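Polymerase subunit PA (Dhori virus, PDB 4CGS) probably binds RNA as part of the viral polymerase, this chain being the N-terminal domain of its PA subunit, which corresponds to the cap-snatching domain of influenza virus. Local coordinates at residues 99-104 / 120-125. Numbering follows the deposited sequence. Where two conformers were deposited one is given.
Sequences VYVKVY and IFVRVS
The carbonyl oxygen Val124 O accepts one nearly straight hydrogen bond, from Tyr104 N (2.8 Å), with a weaker C-H contact from Val103 CA and the edge of the Tyr104 ring (CD1, 3.5 Å) also close by. The backbone bonding continues back along the strands, where Tyr100 N and Lys102 N give hydrogen bonds to Ile120 O and Val122 O, while Val122 N and Val124 N return them to Tyr100 O and Lys102 O. The strands run parallel, their axes 4.6 Å apart.

Paired in register, Tyr100 and Phe121 project from one face; with each CG beside its own backbone N (chi1 -57° in Tyr100, -79° in Phe121), the rings turn so that they overlap in an offset stack, centroids 4.5 Å apart and planes inclined by 23°. Tyr100 CD1 sits 3.5 Å from Phe121 CE1, over the phenylalanine face, and Tyr100 CB adds a CH-pi contact. Tyrosine suits its place because its hydroxyl hydrogen-bonds to Glu119 OE2 while the ring stacks. Farther along, Arg123, extended from CG to NE, crosses the end of the Tyr104 side chain; its long aliphatic stem passes the ring and, in the conformer described, one of two, brings NE to donate to Tyr104 OH at 2.7 Å, close to the guanidinium plane but with a bent N-H path, a less certain tie.

The other face is branched and aliphatic. Val99 CG1 meets Val122 CG2 at 3.8 Å, compact valines packing against helix 132-137, whose Tyr137 touches both, while Val101 and Val103 pack on helix 31-44. This is a parallel edge pair of the mixed, helix-flanked sheet, joined by a helix-free connection, consistent with the PD-(D/E)XK nuclease-like fold of the influenza PA N-terminal domain.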
loop_
_atom_site.group_PDB
_atom_site.type_symbol
_atom_site.label_atom_id
_atom_site.label_comp_id
_atom_site.label_asym_id
_atom_site.label_seq_id
_atom_site.Cartn_x
_atom_site.Cartn_y
_atom_site.Cartn_z
ATOM N N VAL A 99 0.826 -3.908 -9.804
ATOM C CA VAL A 99 1.640 -3.371 -8.728
ATOM C C VAL A 99 1.186 -3.977 -7.417
ATOM O O VAL A 99 0.039 -3.898 -7.057
ATOM C CB VAL A 99 1.569 -1.825 -8.676
ATOM C CG1 VAL A 99 2.489 -1.295 -7.563
ATOM C CG2 VAL A 99 1.909 -1.204 -10.025
ATOM N N TYR A 100 2.141 -4.521 -6.656
ATOM C CA TYR A 100 1.881 -5.045 -5.316
ATOM C C TYR A 100 2.620 -4.102 -4.362
ATOM O O TYR A 100 3.755 -3.722 -4.653
ATOM C CB TYR A 100 2.383 -6.448 -5.175
ATOM C CG TYR A 100 1.825 -7.456 -6.184
ATOM C CD1 TYR A 100 2.427 -7.576 -7.387
ATOM C CD2 TYR A 100 0.708 -8.258 -5.903
ATOM C CE1 TYR A 100 1.996 -8.460 -8.369
ATOM C CE2 TYR A 100 0.239 -9.184 -6.887
ATOM C CZ TYR A 100 0.934 -9.251 -8.076
ATOM O OH TYR A 100 0.521 -10.145 -9.094
ATOM N N VAL A 101 1.987 -3.757 -3.249
ATOM C CA VAL A 101 2.612 -2.866 -2.238
ATOM C C VAL A 101 2.846 -3.671 -0.974
ATOM O O VAL A 101 1.918 -4.327 -0.464
ATOM C CB VAL A 101 1.702 -1.691 -1.969
ATOM C CG1 VAL A 101 2.254 -0.792 -0.855
ATOM C CG2 VAL A 101 1.483 -0.867 -3.220
ATOM N N LYS A 102 4.046 -3.579 -0.453
ATOM C CA LYS A 102 4.442 -4.171 0.776
ATOM C C LYS A 102 5.064 -3.126 1.722
ATOM O O LYS A 102 6.017 -2.433 1.331
ATOM C CB LYS A 102 5.393 -5.414 0.485
ATOM C CG LYS A 102 4.802 -6.630 -0.260
ATOM C CD LYS A 102 5.660 -7.906 -0.127
ATOM C CE LYS A 102 4.939 -9.197 -0.592
ATOM N NZ LYS A 102 5.599 -10.515 -0.214
ATOM N N VAL A 103 4.564 -3.067 2.937
ATOM C CA VAL A 103 5.064 -2.190 3.966
ATOM C C VAL A 103 5.860 -3.009 4.986
ATOM O O VAL A 103 5.375 -3.950 5.593
ATOM C CB VAL A 103 3.930 -1.439 4.708
ATOM C CG1 VAL A 103 4.494 -0.554 5.808
ATOM C CG2 VAL A 103 3.089 -0.675 3.698
ATOM N N TYR A 104 7.099 -2.637 5.180
ATOM C CA TYR A 104 7.994 -3.271 6.140
ATOM C C TYR A 104 8.056 -2.416 7.432
ATOM O O TYR A 104 8.373 -1.339 7.352
ATOM C CB TYR A 104 9.340 -3.335 5.426
ATOM C CG TYR A 104 9.420 -4.288 4.277
ATOM C CD1 TYR A 104 8.846 -3.960 3.035
ATOM C CD2 TYR A 104 9.973 -5.546 4.399
ATOM C CE1 TYR A 104 8.874 -4.808 1.967
ATOM C CE2 TYR A 104 10.022 -6.421 3.319
ATOM C CZ TYR A 104 9.442 -6.068 2.109
ATOM O OH TYR A 104 9.481 -6.914 1.005
ATOM N N ILE A 120 5.284 -5.348 -10.726
ATOM C CA ILE A 120 6.131 -4.460 -9.973
ATOM C C ILE A 120 5.780 -4.621 -8.495
ATOM O O ILE A 120 4.632 -4.511 -8.096
ATOM C CB ILE A 120 5.908 -2.957 -10.375
ATOM C CG1 ILE A 120 6.308 -2.738 -11.802
ATOM C CG2 ILE A 120 6.631 -2.033 -9.328
ATOM C CD1 ILE A 120 7.772 -2.823 -12.068
ATOM N N PHE A 121 6.780 -4.803 -7.629
ATOM C CA PHE A 121 6.577 -4.869 -6.193
ATOM C C PHE A 121 7.179 -3.602 -5.544
ATOM O O PHE A 121 8.354 -3.505 -5.338
ATOM C CB PHE A 121 7.241 -6.139 -5.625
ATOM C CG PHE A 121 6.447 -7.451 -5.814
ATOM C CD1 PHE A 121 6.268 -7.950 -7.093
ATOM C CD2 PHE A 121 5.869 -8.150 -4.747
ATOM C CE1 PHE A 121 5.603 -9.123 -7.330
ATOM C CE2 PHE A 121 5.144 -9.299 -4.997
ATOM C CZ PHE A 121 5.045 -9.803 -6.295
ATOM N N VAL A 122 6.289 -2.703 -5.155
ATOM C CA VAL A 122 6.642 -1.505 -4.354
ATOM C C VAL A 122 6.879 -1.975 -2.949
ATOM O O VAL A 122 5.965 -2.558 -2.287
ATOM C CB VAL A 122 5.522 -0.444 -4.433
ATOM C CG1 VAL A 122 5.644 0.588 -3.340
ATOM C CG2 VAL A 122 5.492 0.181 -5.850
ATOM N N ARG A 123 8.082 -1.672 -2.437
ATOM C CA ARG A 123 8.542 -2.171 -1.139
ATOM C C ARG A 123 9.086 -1.001 -0.353
ATOM O O ARG A 123 10.075 -0.378 -0.734
ATOM C CB ARG A 123 9.614 -3.264 -1.253
ATOM C CG ARG A 123 9.064 -4.652 -1.680
ATOM C CD ARG A 123 10.217 -5.643 -1.796
ATOM N NE ARG A 123 9.803 -7.067 -1.719
ATOM C CZ ARG A 123 9.898 -7.980 -2.702
ATOM N NH1 ARG A 123 10.369 -7.639 -3.917
ATOM N NH2 ARG A 123 9.571 -9.272 -2.449
ATOM N N VAL A 124 8.364 -0.628 0.700
ATOM C CA VAL A 124 8.680 0.566 1.483
ATOM C C VAL A 124 8.720 0.218 2.932
ATOM O O VAL A 124 7.951 -0.636 3.422
ATOM C CB VAL A 124 7.672 1.696 1.204
ATOM C CG1 VAL A 124 7.674 2.161 -0.250
ATOM C CG2 VAL A 124 6.248 1.371 1.619
ATOM N N SER A 125 9.535 0.940 3.712
ATOM C CA SER A 125 9.607 0.754 5.172
ATOM C C SER A 125 8.797 1.784 5.863
ATOM O O SER A 125 8.523 2.870 5.360
ATOM C CB SER A 125 11.032 0.794 5.685
ATOM O OG SER A 125 11.497 2.140 5.781
#